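Side-chain contacts in triacylglycerol lipase (Clostridium botulinum, PDB 5AH1), which hydrolyses ester bonds, probably of triacylglycerols, and also breaks down synthetic polyesters, and carries a bound zinc ion: residues S127-A132 against E197-E202; E134-I139 against N209-F214; I176-H181 against R189-L194; D244-T249 against I303-L308. All blocks are in the same frame, centred on the assembly; numbering follows the deposited sequence. Where two conformers were deposited one is given.

Contact 1. Residues S127-A132 against E197-E202; sequences SNWDRA and EGSEEE. With ZN (zinc ion), chain B.
The far edge of the W129 indole meets S199 and E202. CH2 lies 3.8 Å from S199 OG, which sits at the ring edge close to its plane, while CZ2 is 3.9 Å from E202 OE2, approached obliquely with ring and carboxylate planes 44° apart. W129 CG stands anti to the backbone N (chi1 175°), which carries the ring out from helix 128-140 toward 197-202. Polar bonds to other groups hold these pieces: W129 NE1 donates to Y146 O, and E202 OE2 accepts from the backbone N of H150. S199 is the N-cap of helix 200-204, its OG taking E202 N at 3.2 Å, so one hydroxyl caps the helix and also borders the indole edge. S127 plays the same part for helix 128-140, accepting from D130 N at 3.0 Å. In this alpha/beta-hydrolase domain the start of helix 128-140 carries a zinc ligand, whereas helix 200-204 reaches the site indirectly, through E202 and the ligand H150. D130 OD1 binds the zinc ion at 1.9 Å, and H150, H156 and D302 complete the coordination. S127 OG is hydrogen-bonded to D302 OD1 and Q273 NE2 to D130 OD2, second-shell bonds that help position two of the ligands.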
loop_
_atom_site.group_PDB
_atom_site.type_symbol
_atom_site.label_atom_id
_atom_site.label_comp_id
_atom_site.label_asym_id
_atom_site.label_seq_id
_atom_site.Cartn_x
_atom_site.Cartn_y
_atom_site.Cartn_z
ATOM N N SER A 127 11.796 1.161 -0.570
ATOM C CA SER A 127 11.270 2.511 -0.475
ATOM C C SER A 127 10.169 2.754 -1.508
ATOM O O SER A 127 10.036 2.038 -2.490
ATOM C CB SER A 127 12.373 3.520 -0.715
ATOM O OG SER A 127 12.832 3.413 -2.050
ATOM N N ASN A 128 9.386 3.800 -1.286
ATOM C CA ASN A 128 8.366 4.186 -2.257
ATOM C C ASN A 128 8.979 4.599 -3.597
ATOM O O ASN A 128 8.411 4.310 -4.648
ATOM C CB ASN A 128 7.486 5.294 -1.677
ATOM C CG ASN A 128 6.422 4.743 -0.764
ATOM O OD1 ASN A 128 5.630 3.891 -1.188
ATOM N ND2 ASN A 128 6.356 5.233 0.466
ATOM N N TRP A 129 10.120 5.276 -3.579
ATOM C CA TRP A 129 10.804 5.576 -4.833
ATOM C C TRP A 129 11.128 4.280 -5.581
ATOM O O TRP A 129 10.817 4.117 -6.773
ATOM C CB TRP A 129 12.092 6.337 -4.560
ATOM C CG TRP A 129 12.929 6.600 -5.790
ATOM C CD1 TRP A 129 13.778 5.714 -6.422
ATOM C CD2 TRP A 129 13.017 7.829 -6.537
ATOM N NE1 TRP A 129 14.372 6.320 -7.497
ATOM C CE2 TRP A 129 13.929 7.614 -7.587
ATOM C CE3 TRP A 129 12.400 9.092 -6.425
ATOM C CZ2 TRP A 129 14.282 8.621 -8.485
ATOM C CZ3 TRP A 129 12.744 10.074 -7.321
ATOM C CH2 TRP A 129 13.662 9.834 -8.345
ATOM N N ASP A 130 11.758 3.336 -4.881
ATOM C CA ASP A 130 12.174 2.104 -5.540
ATOM C C ASP A 130 10.939 1.357 -6.059
ATOM O O ASP A 130 10.930 0.853 -7.179
ATOM C CB ASP A 130 12.973 1.199 -4.598
ATOM C CG ASP A 130 14.377 1.746 -4.237
ATOM O OD1 ASP A 130 14.745 2.888 -4.621
ATOM O OD2 ASP A 130 15.123 0.993 -3.564
ATOM N N ARG A 131 9.910 1.280 -5.227
ATOM C CA ARG A 131 8.663 0.631 -5.620
ATOM C C ARG A 131 7.982 1.298 -6.809
ATOM O O ARG A 131 7.403 0.620 -7.640
ATOM C CB ARG A 131 7.741 0.540 -4.410
ATOM C CG ARG A 131 8.249 -0.483 -3.357
ATOM C CD ARG A 131 7.551 -0.321 -2.023
ATOM N NE ARG A 131 6.096 -0.176 -2.120
ATOM C CZ ARG A 131 5.199 -1.073 -1.715
ATOM N NH1 ARG A 131 5.542 -2.304 -1.330
ATOM N NH2 ARG A 131 3.919 -0.746 -1.770
ATOM N N ALA A 132 8.044 2.618 -6.885
ATOM C CA ALA A 132 7.482 3.326 -8.026
ATOM C C ALA A 132 8.234 3.006 -9.326
ATOM O O ALA A 132 7.614 2.819 -10.372
ATOM C CB ALA A 132 7.441 4.818 -7.771
ATOM N N GLU A 197 5.641 14.843 -13.604
ATOM C CA GLU A 197 6.615 15.923 -13.453
ATOM C C GLU A 197 8.078 15.500 -13.531
ATOM O O GLU A 197 8.950 16.356 -13.598
ATOM C CB GLU A 197 6.371 16.667 -12.139
ATOM C CG GLU A 197 5.008 17.331 -12.065
ATOM C CD GLU A 197 4.932 18.395 -10.990
ATOM O OE1 GLU A 197 5.634 19.414 -11.113
ATOM O OE2 GLU A 197 4.190 18.217 -10.008
ATOM N N GLY A 198 8.354 14.203 -13.526
ATOM C CA GLY A 198 9.727 13.736 -13.554
ATOM C C GLY A 198 10.517 13.997 -12.275
ATOM O O GLY A 198 9.942 14.285 -11.224
ATOM N N SER A 199 11.842 13.871 -12.376
ATOM C CA SER A 199 12.763 14.124 -11.274
ATOM C C SER A 199 13.874 15.050 -11.734
ATOM O O SER A 199 14.646 14.711 -12.633
ATOM C CB SER A 199 13.377 12.810 -10.795
ATOM O OG SER A 199 14.543 13.079 -10.040
ATOM N N GLU A 200 13.962 16.227 -11.123
ATOM C CA GLU A 200 14.999 17.191 -11.480
ATOM C C GLU A 200 16.389 16.612 -11.243
ATOM O O GLU A 200 17.300 16.814 -12.044
ATOM C CB GLU A 200 14.829 18.495 -10.689
ATOM C CG GLU A 200 13.542 19.267 -10.998
ATOM C CD GLU A 200 13.382 19.606 -12.473
ATOM O OE1 GLU A 200 14.344 20.123 -13.080
ATOM O OE2 GLU A 200 12.283 19.369 -13.021
ATOM N N GLU A 201 16.552 15.880 -10.147
ATOM C CA GLU A 201 17.865 15.303 -9.840
ATOM C C GLU A 201 18.301 14.358 -10.947
ATOM O O GLU A 201 19.455 14.385 -11.371
ATOM C CB GLU A 201 17.862 14.548 -8.503
ATOM C CG GLU A 201 17.522 15.401 -7.303
ATOM C CD GLU A 201 16.045 15.303 -6.909
ATOM O OE1 GLU A 201 15.171 15.490 -7.787
ATOM O OE2 GLU A 201 15.754 15.021 -5.721
ATOM N N GLU A 202 17.383 13.519 -11.426
ATOM C CA GLU A 202 17.739 12.604 -12.497
ATOM C C GLU A 202 17.968 13.337 -13.821
ATOM O O GLU A 202 18.903 13.030 -14.557
ATOM C CB GLU A 202 16.684 11.514 -12.666
ATOM C CG GLU A 202 16.505 10.614 -11.472
ATOM C CD GLU A 202 17.770 9.909 -11.022
ATOM O OE1 GLU A 202 18.703 9.706 -11.835
ATOM O OE2 GLU A 202 17.794 9.531 -9.830
HETATM ZN ZN ZN B . 16.469 3.327 -3.853
#

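Contact 2. Residues E134-I139 against N209-F214; sequences ELYAYI and NISPLF
Y136 is the residue of helix 128-140 that reaches L213, P212 and S211 in the loop before strand 221-227. Ahead of it, E134 points away from that loop and bonds Y146 OH and G123 N. Y136 CG is anti to the backbone N (chi1 173°), which carries the ring off the helix toward the loop, one face against L213. Its CB touches L213 CD2 at 3.9 Å. Farther out, L213 CB sits almost straight above the ring, 4.0 Å from its centroid and 8° off the normal, a CH-pi contact over the face; the two side chains run past each other in opposite directions. S211 OG is 3.9 Å from Y136 CE2, placed obliquely to the ring. The phenol OH ends 3.4 Å from P212 CB, the proline crossing the tyrosine at about a right angle. S211 OG accepts from L213 N at 3.2 Å, an ST turn that probably helps hold L213 and P212 in place beside the ring. L213 also packs on L194 and L195 of helix 183-197, wedging the loop against two helices of the alpha/beta-hydrolase domain. The contact therefore rests on van der Waals and CH-pi forces; the S211-L213 bond stays within the loop.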
loop_
_atom_site.group_PDB
_atom_site.type_symbol
_atom_site.label_atom_id
_atom_site.label_comp_id
_atom_site.label_asym_id
_atom_site.label_seq_id
_atom_site.Cartn_x
_atom_site.Cartn_y
_atom_site.Cartn_z
ATOM N N GLU A 134 9.877 0.264 -9.848
ATOM C CA GLU A 134 9.503 -1.120 -10.122
ATOM C C GLU A 134 8.108 -1.189 -10.741
ATOM O O GLU A 134 7.884 -1.960 -11.674
ATOM C CB GLU A 134 9.602 -1.941 -8.847
ATOM C CG GLU A 134 11.050 -2.050 -8.361
ATOM C CD GLU A 134 11.177 -2.376 -6.892
ATOM O OE1 GLU A 134 10.163 -2.641 -6.217
ATOM O OE2 GLU A 134 12.329 -2.380 -6.397
ATOM N N LEU A 135 7.176 -0.394 -10.227
ATOM C CA LEU A 135 5.815 -0.365 -10.749
ATOM C C LEU A 135 5.770 0.090 -12.215
ATOM O O LEU A 135 5.068 -0.498 -13.046
ATOM C CB LEU A 135 4.956 0.547 -9.876
ATOM C CG LEU A 135 3.493 0.693 -10.262
ATOM C CD1 LEU A 135 2.807 -0.657 -10.354
ATOM C CD2 LEU A 135 2.799 1.592 -9.249
ATOM N N TYR A 136 6.538 1.131 -12.530
ATOM C CA TYR A 136 6.693 1.577 -13.908
ATOM C C TYR A 136 7.113 0.430 -14.830
ATOM O O TYR A 136 6.450 0.150 -15.834
ATOM C CB TYR A 136 7.686 2.749 -13.965
ATOM C CG TYR A 136 8.033 3.171 -15.364
ATOM C CD1 TYR A 136 7.222 4.038 -16.080
ATOM C CD2 TYR A 136 9.179 2.702 -15.975
ATOM C CE1 TYR A 136 7.541 4.407 -17.375
ATOM C CE2 TYR A 136 9.503 3.057 -17.266
ATOM C CZ TYR A 136 8.673 3.905 -17.969
ATOM O OH TYR A 136 9.005 4.271 -19.252
ATOM N N ALA A 137 8.168 -0.276 -14.463
ATOM C CA ALA A 137 8.651 -1.377 -15.292
ATOM C C ALA A 137 7.667 -2.533 -15.329
ATOM O O ALA A 137 7.539 -3.208 -16.357
ATOM C CB ALA A 137 9.997 -1.848 -14.794
ATOM N N TYR A 138 6.985 -2.783 -14.217
ATOM C CA TYR A 138 6.029 -3.883 -14.153
ATOM C C TYR A 138 4.892 -3.664 -15.142
ATOM O O TYR A 138 4.364 -4.615 -15.727
ATOM C CB TYR A 138 5.465 -4.055 -12.731
ATOM C CG TYR A 138 4.934 -5.439 -12.502
ATOM C CD1 TYR A 138 3.650 -5.778 -12.882
ATOM C CD2 TYR A 138 5.751 -6.444 -12.006
ATOM C CE1 TYR A 138 3.169 -7.061 -12.727
ATOM C CE2 TYR A 138 5.280 -7.732 -11.855
ATOM C CZ TYR A 138 3.987 -8.031 -12.214
ATOM O OH TYR A 138 3.518 -9.319 -12.089
ATOM N N ILE A 139 4.509 -2.398 -15.318
ATOM C CA ILE A 139 3.430 -2.053 -16.239
ATOM C C ILE A 139 3.886 -2.006 -17.700
ATOM O O ILE A 139 3.279 -2.654 -18.563
ATOM C CB ILE A 139 2.794 -0.685 -15.833
ATOM C CG1 ILE A 139 2.104 -0.799 -14.467
ATOM C CG2 ILE A 139 1.787 -0.211 -16.872
ATOM C CD1 ILE A 139 1.689 0.533 -13.858
ATOM N N ASN A 209 20.948 7.369 -21.122
ATOM C CA ASN A 209 19.682 6.652 -21.283
ATOM C C ASN A 209 18.802 6.724 -20.054
ATOM O O ASN A 209 18.366 5.710 -19.509
ATOM C CB ASN A 209 19.942 5.215 -21.724
ATOM C CG ASN A 209 20.625 5.175 -23.060
ATOM O OD1 ASN A 209 20.039 5.599 -24.078
ATOM N ND2 ASN A 209 21.852 4.698 -23.091
ATOM N N ILE A 210 18.522 7.952 -19.630
ATOM C CA ILE A 210 17.629 8.180 -18.504
ATOM C C ILE A 210 16.321 7.405 -18.713
ATOM O O ILE A 210 15.795 7.288 -19.826
ATOM C CB ILE A 210 17.352 9.697 -18.318
ATOM C CG1 ILE A 210 16.610 9.975 -17.010
ATOM C CG2 ILE A 210 16.611 10.277 -19.537
ATOM C CD1 ILE A 210 16.479 11.455 -16.700
ATOM N N SER A 211 15.778 6.853 -17.641
ATOM C CA SER A 211 14.457 6.234 -17.736
ATOM C C SER A 211 13.430 7.276 -18.152
ATOM O O SER A 211 13.404 8.372 -17.592
ATOM C CB SER A 211 14.027 5.658 -16.392
ATOM O OG SER A 211 12.711 5.135 -16.507
ATOM N N PRO A 212 12.529 6.931 -19.090
ATOM C CA PRO A 212 11.462 7.877 -19.437
ATOM C C PRO A 212 10.655 8.314 -18.215
ATOM O O PRO A 212 10.103 9.423 -18.211
ATOM C CB PRO A 212 10.593 7.078 -20.406
ATOM C CG PRO A 212 11.580 6.140 -21.090
ATOM C CD PRO A 212 12.550 5.759 -19.989
ATOM N N LEU A 213 10.567 7.456 -17.198
ATOM C CA LEU A 213 9.839 7.794 -15.979
ATOM C C LEU A 213 10.253 9.155 -15.430
ATOM O O LEU A 213 9.435 9.915 -14.916
ATOM C CB LEU A 213 10.030 6.708 -14.910
ATOM C CG LEU A 213 9.358 6.982 -13.555
ATOM C CD1 LEU A 213 7.844 7.193 -13.727
ATOM C CD2 LEU A 213 9.644 5.861 -12.574
ATOM N N PHE A 214 11.539 9.458 -15.494
ATOM C CA PHE A 214 12.053 10.641 -14.826
ATOM C C PHE A 214 11.960 11.920 -15.660
ATOM O O PHE A 214 12.321 12.990 -15.169
ATOM C CB PHE A 214 13.505 10.411 -14.377
ATOM C CG PHE A 214 13.677 9.192 -13.510
ATOM C CD1 PHE A 214 12.893 9.011 -12.380
ATOM C CD2 PHE A 214 14.612 8.215 -13.825
ATOM C CE1 PHE A 214 13.024 7.889 -11.597
ATOM C CE2 PHE A 214 14.743 7.091 -13.038
ATOM C CZ PHE A 214 13.947 6.924 -11.933
#

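Contact 3. Residues I176-H181 against R189-L194; sequences IHLIGH and RTLTQL
L178 has the most surface buried here, and it makes the contact with one methyl: CD1 meets both L191 and T192 of helix 183-197. L178 CD1 lies 4.1 Å from L191 CD2, the two leucines crossing at about a right angle, and 4.0 Å from T192 OG1, with the threonine sliding past in the opposite direction. L178 CG stands beside the backbone N (chi1 -77°) and the chain is extended at chi2, which sends CD1 straight from the strand to the helix. T192 OG1 is hydrogen-bonded to I188 O one turn back in the helix. Strand 176-181 is an inner strand of the parallel sheet of the alpha/beta-hydrolase fold, between 80-83 and 221-227, and helix 183-197 follows it through a sharp turn; G180 begins a GxSxG pattern consistent with the nucleophile elbow. V81 and I221 of the neighbouring strands pack on L178, and L135 and Y136 of helix 128-140 pack on L191. With its hydrogen bond spent on its own helix, the threonine hydroxyl can lie in an aliphatic interface, and between these two segments the packing is purely van der Waals.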
loop_
_atom_site.group_PDB
_atom_site.type_symbol
_atom_site.label_atom_id
_atom_site.label_comp_id
_atom_site.label_asym_id
_atom_site.label_seq_id
_atom_site.Cartn_x
_atom_site.Cartn_y
_atom_site.Cartn_z
ATOM N N ILE A 176 -4.945 4.445 -16.979
ATOM C CA ILE A 176 -5.345 3.443 -16.006
ATOM C C ILE A 176 -5.857 4.082 -14.719
ATOM O O ILE A 176 -5.611 5.256 -14.448
ATOM C CB ILE A 176 -4.161 2.491 -15.652
ATOM C CG1 ILE A 176 -3.034 3.250 -14.926
ATOM C CG2 ILE A 176 -3.650 1.808 -16.909
ATOM C CD1 ILE A 176 -1.900 2.335 -14.429
ATOM N N HIS A 177 -6.557 3.278 -13.928
ATOM C CA HIS A 177 -6.931 3.598 -12.561
ATOM C C HIS A 177 -5.975 2.826 -11.660
ATOM O O HIS A 177 -5.907 1.603 -11.763
ATOM C CB HIS A 177 -8.334 3.126 -12.229
ATOM C CG HIS A 177 -9.403 3.735 -13.071
ATOM N ND1 HIS A 177 -9.800 5.047 -12.929
ATOM C CD2 HIS A 177 -10.161 3.209 -14.062
ATOM C CE1 HIS A 177 -10.772 5.294 -13.791
ATOM N NE2 HIS A 177 -11.006 4.201 -14.494
ATOM N N LEU A 178 -5.253 3.514 -10.777
ATOM C CA LEU A 178 -4.389 2.837 -9.821
ATOM C C LEU A 178 -5.101 2.713 -8.491
ATOM O O LEU A 178 -5.667 3.690 -7.989
ATOM C CB LEU A 178 -3.087 3.611 -9.617
ATOM C CG LEU A 178 -2.075 3.458 -10.751
ATOM C CD1 LEU A 178 -1.000 4.538 -10.649
ATOM C CD2 LEU A 178 -1.444 2.079 -10.730
ATOM N N ILE A 179 -5.065 1.517 -7.917
ATOM C CA ILE A 179 -5.604 1.271 -6.586
ATOM C C ILE A 179 -4.508 0.667 -5.731
ATOM O O ILE A 179 -3.966 -0.381 -6.081
ATOM C CB ILE A 179 -6.840 0.326 -6.620
ATOM C CG1 ILE A 179 -7.948 0.898 -7.510
ATOM C CG2 ILE A 179 -7.353 0.074 -5.215
ATOM C CD1 ILE A 179 -9.220 0.053 -7.616
ATOM N N GLY A 180 -4.214 1.324 -4.615
ATOM C CA GLY A 180 -3.120 0.910 -3.761
ATOM C C GLY A 180 -3.545 0.759 -2.322
ATOM O O GLY A 180 -4.113 1.671 -1.740
ATOM N N HIS A 181 -3.239 -0.397 -1.738
ATOM C CA HIS A 181 -3.565 -0.676 -0.341
ATOM C C HIS A 181 -2.333 -0.448 0.510
ATOM O O HIS A 181 -1.216 -0.781 0.104
ATOM C CB HIS A 181 -4.061 -2.111 -0.189
ATOM C CG HIS A 181 -4.322 -2.517 1.226
ATOM N ND1 HIS A 181 -3.491 -3.376 1.922
ATOM C CD2 HIS A 181 -5.282 -2.133 2.099
ATOM C CE1 HIS A 181 -3.972 -3.552 3.140
ATOM N NE2 HIS A 181 -5.053 -2.800 3.275
ATOM N N ARG A 189 0.866 7.179 -5.565
ATOM C CA ARG A 189 0.982 8.638 -5.572
ATOM C C ARG A 189 2.315 9.040 -6.170
ATOM O O ARG A 189 2.421 9.978 -6.940
ATOM C CB ARG A 189 0.843 9.212 -4.170
ATOM C CG ARG A 189 -0.573 9.215 -3.575
ATOM C CD ARG A 189 -0.564 9.568 -2.091
ATOM N NE ARG A 189 0.228 10.777 -1.855
ATOM C CZ ARG A 189 1.028 10.973 -0.811
ATOM N NH1 ARG A 189 1.020 10.115 0.199
ATOM N NH2 ARG A 189 1.784 12.053 -0.773
ATOM N N THR A 190 3.358 8.325 -5.762
ATOM C CA THR A 190 4.750 8.613 -6.154
ATOM C C THR A 190 4.940 8.365 -7.656
ATOM O O THR A 190 5.524 9.180 -8.368
ATOM C CB THR A 190 5.744 7.761 -5.342
ATOM O OG1 THR A 190 5.550 8.032 -3.953
ATOM C CG2 THR A 190 7.198 8.061 -5.693
ATOM N N LEU A 191 4.423 7.248 -8.160
ATOM C CA LEU A 191 4.495 6.992 -9.592
ATOM C C LEU A 191 3.785 8.093 -10.371
ATOM O O LEU A 191 4.296 8.569 -11.387
ATOM C CB LEU A 191 3.865 5.639 -9.932
ATOM C CG LEU A 191 3.841 5.327 -11.430
ATOM C CD1 LEU A 191 5.213 5.007 -11.942
ATOM C CD2 LEU A 191 2.894 4.174 -11.766
ATOM N N THR A 192 2.618 8.512 -9.904
ATOM C CA THR A 192 1.843 9.521 -10.621
ATOM C C THR A 192 2.601 10.860 -10.654
ATOM O O THR A 192 2.656 11.543 -11.677
ATOM C CB THR A 192 0.441 9.668 -10.000
ATOM O OG1 THR A 192 -0.236 8.405 -10.074
ATOM C CG2 THR A 192 -0.358 10.719 -10.729
ATOM N N GLN A 193 3.293 11.179 -9.560
ATOM C CA GLN A 193 4.103 12.384 -9.464
ATOM C C GLN A 193 5.248 12.342 -10.477
ATOM O O GLN A 193 5.484 13.288 -11.229
ATOM C CB GLN A 193 4.661 12.529 -8.053
ATOM C CG GLN A 193 5.647 13.670 -7.898
ATOM C CD GLN A 193 5.011 15.025 -8.010
ATOM O OE1 GLN A 193 3.841 15.223 -7.658
ATOM N NE2 GLN A 193 5.776 15.970 -8.526
ATOM N N LEU A 194 5.977 11.231 -10.485
ATOM C CA LEU A 194 7.100 11.076 -11.393
ATOM C C LEU A 194 6.655 11.072 -12.856
ATOM O O LEU A 194 7.258 11.739 -13.693
ATOM C CB LEU A 194 7.875 9.794 -11.059
ATOM C CG LEU A 194 8.715 9.869 -9.774
ATOM C CD1 LEU A 194 9.265 8.514 -9.405
ATOM C CD2 LEU A 194 9.864 10.877 -9.899
#

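Contact 4. Residues D244-T249 against I303-L308; sequences DLISYT and IATYDL
Two torsions bring I246 to T305: CG1 lies beside the backbone N, opposite the carbonyl carbon (chi1 -61°), and a second bend (chi2 -72°) swings CD1 toward the other helix although the CB bond itself runs neither toward nor away from it. T305 answers with its methyl. Its OG1 is set between backbone N and carbonyl carbon (chi1 42°), which puts CG2 beside the N and facing helix 242-257. I246 CD1 rests 4.0 Å from T305 CG2, CG1 follows at 4.2 Å, and the two side chains cross at about a right angle. L245, whose CB points at the facing helix, adds CD2 at 4.2 Å from the same T305 CG2, so one methyl is shared by two branched side chains. This is helix-to-helix packing between helix 242-257 and the short helix 304-308, both outside the parallel sheet of the alpha/beta-hydrolase fold; the short helix starts just after the zinc ligand D302, with I303 at its N-cap. W297 of helix 296-299 packs on both I246 and T305. T305 O is hydrogen-bonded to OG of S237, a ligand of a potassium ion. On the first helix L245 O accepts T249 N at 3.0 Å; in the conformer given, T249 OG1 adds a bond of 2.8 Å from the opposite face of that carbonyl.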
loop_
_atom_site.group_PDB
_atom_site.type_symbol
_atom_site.label_atom_id
_atom_site.label_comp_id
_atom_site.label_asym_id
_atom_site.label_seq_id
_atom_site.Cartn_x
_atom_site.Cartn_y
_atom_site.Cartn_z
ATOM N N ASP A 244 12.564 -5.004 14.387
ATOM C CA ASP A 244 11.456 -5.632 15.095
ATOM C C ASP A 244 10.163 -5.530 14.293
ATOM O O ASP A 244 9.371 -6.460 14.296
ATOM C CB ASP A 244 11.273 -5.017 16.475
ATOM C CG ASP A 244 12.414 -5.359 17.425
ATOM O OD1 ASP A 244 13.224 -6.268 17.116
ATOM O OD2 ASP A 244 12.487 -4.728 18.491
ATOM N N LEU A 245 9.949 -4.400 13.619
ATOM C CA LEU A 245 8.769 -4.246 12.776
ATOM C C LEU A 245 8.805 -5.275 11.651
ATOM O O LEU A 245 7.816 -5.956 11.390
ATOM C CB LEU A 245 8.682 -2.826 12.222
ATOM C CG LEU A 245 7.512 -2.541 11.278
ATOM C CD1 LEU A 245 6.183 -3.010 11.845
ATOM C CD2 LEU A 245 7.432 -1.057 10.964
ATOM N N ILE A 246 9.950 -5.419 10.993
ATOM C CA ILE A 246 10.051 -6.417 9.935
ATOM C C ILE A 246 9.830 -7.833 10.488
ATOM O O ILE A 246 9.100 -8.631 9.908
ATOM C CB ILE A 246 11.413 -6.341 9.202
ATOM C CG1 ILE A 246 11.620 -4.977 8.537
ATOM C CG2 ILE A 246 11.519 -7.450 8.160
ATOM C CD1 ILE A 246 10.774 -4.757 7.324
ATOM N N SER A 247 10.445 -8.142 11.623
ATOM C CA SER A 247 10.320 -9.468 12.214
ATOM C C SER A 247 8.855 -9.761 12.576
ATOM O O SER A 247 8.334 -10.839 12.284
ATOM C CB SER A 247 11.239 -9.585 13.428
ATOM O OG SER A 247 11.280 -10.919 13.880
ATOM N N TYR A 248 8.188 -8.794 13.196
ATOM C CA TYR A 248 6.763 -8.905 13.462
ATOM C C TYR A 248 5.964 -9.225 12.192
ATOM O O TYR A 248 5.092 -10.094 12.204
ATOM C CB TYR A 248 6.232 -7.612 14.089
ATOM C CG TYR A 248 4.726 -7.549 14.094
ATOM C CD1 TYR A 248 3.983 -8.301 14.988
ATOM C CD2 TYR A 248 4.049 -6.745 13.192
ATOM C CE1 TYR A 248 2.600 -8.264 14.985
ATOM C CE2 TYR A 248 2.667 -6.700 13.174
ATOM C CZ TYR A 248 1.947 -7.458 14.080
ATOM O OH TYR A 248 0.562 -7.398 14.050
ATOM N N THR A 249 6.286 -8.538 11.107
ATOM C CA THR A 249 5.530 -8.709 9.882
ATOM C C THR A 249 5.773 -10.090 9.241
ATOM O O THR A 249 4.896 -10.624 8.579
ATOM C CB THR A 249 5.798 -7.558 8.913
ATOM O OG1 THR A 249 5.643 -6.315 9.616
ATOM C CG2 THR A 249 4.810 -7.600 7.779
ATOM N N ILE A 303 14.360 2.952 2.406
ATOM C CA ILE A 303 13.816 1.645 2.783
ATOM C C ILE A 303 12.386 1.845 3.320
ATOM O O ILE A 303 12.047 2.940 3.747
ATOM C CB ILE A 303 14.786 0.962 3.797
ATOM C CG1 ILE A 303 14.530 -0.542 3.898
ATOM C CG2 ILE A 303 14.749 1.679 5.133
ATOM C CD1 ILE A 303 14.895 -1.321 2.638
ATOM N N ALA A 304 11.555 0.806 3.290
ATOM C CA ALA A 304 10.145 1.005 3.616
ATOM C C ALA A 304 9.904 1.507 5.040
ATOM O O ALA A 304 9.010 2.309 5.267
ATOM C CB ALA A 304 9.344 -0.274 3.385
ATOM N N THR A 305 10.672 1.012 5.999
ATOM C CA THR A 305 10.447 1.348 7.397
ATOM C C THR A 305 10.603 2.854 7.646
ATOM O O THR A 305 9.851 3.435 8.440
ATOM C CB THR A 305 11.347 0.477 8.314
ATOM O OG1 THR A 305 12.652 0.367 7.752
ATOM C CG2 THR A 305 10.768 -0.912 8.412
ATOM N N TYR A 306 11.525 3.505 6.939
ATOM C CA TYR A 306 11.644 4.957 7.014
ATOM C C TYR A 306 10.457 5.637 6.330
ATOM O O TYR A 306 9.834 6.552 6.879
ATOM C CB TYR A 306 12.952 5.450 6.399
ATOM C CG TYR A 306 12.992 6.957 6.342
ATOM C CD1 TYR A 306 13.331 7.711 7.455
ATOM C CD2 TYR A 306 12.636 7.636 5.185
ATOM C CE1 TYR A 306 13.341 9.088 7.411
ATOM C CE2 TYR A 306 12.631 9.003 5.136
ATOM C CZ TYR A 306 12.986 9.734 6.237
ATOM O OH TYR A 306 12.966 11.111 6.171
ATOM N N ASP A 307 10.134 5.192 5.122
ATOM C CA ASP A 307 9.071 5.816 4.335
ATOM C C ASP A 307 7.687 5.680 4.982
ATOM O O ASP A 307 6.785 6.481 4.702
ATOM C CB ASP A 307 9.074 5.225 2.921
ATOM C CG ASP A 307 9.995 5.980 1.952
ATOM O OD1 ASP A 307 10.684 6.937 2.384
ATOM O OD2 ASP A 307 10.011 5.598 0.755
ATOM N N LEU A 308 7.517 4.654 5.811
ATOM C CA LEU A 308 6.297 4.418 6.581
ATOM C C LEU A 308 6.179 5.251 7.838
ATOM O O LEU A 308 5.079 5.403 8.365
ATOM C CB LEU A 308 6.186 2.944 6.963
ATOM C CG LEU A 308 5.915 1.993 5.792
ATOM C CD1 LEU A 308 6.132 0.554 6.214
ATOM C CD2 LEU A 308 4.501 2.168 5.232
#

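Contacts 1 and 2 share helix 128-140, their centres about 9 Å apart, and F214 joins them: its ring packs nearly parallel to the W129 indole, and F214 O accepts S199 N at 3.0 Å. Contact 3 is about 12 Å from contact 1 and 13 Å from contact 2, between centres; L135 CD2 lies 3.6 Å from L191 CD2. Contact 4 is farther, about 20 Å from contact 1 between centres, yet D307 OD2 takes N128 N at 2.8 Å. D130 and D302, just before segment 303-308, both bind zinc, which probably links the starts of helices 128-140 and 304-308. The probable nucleophile elbow begins at G180, near the end of the strand of contact 3.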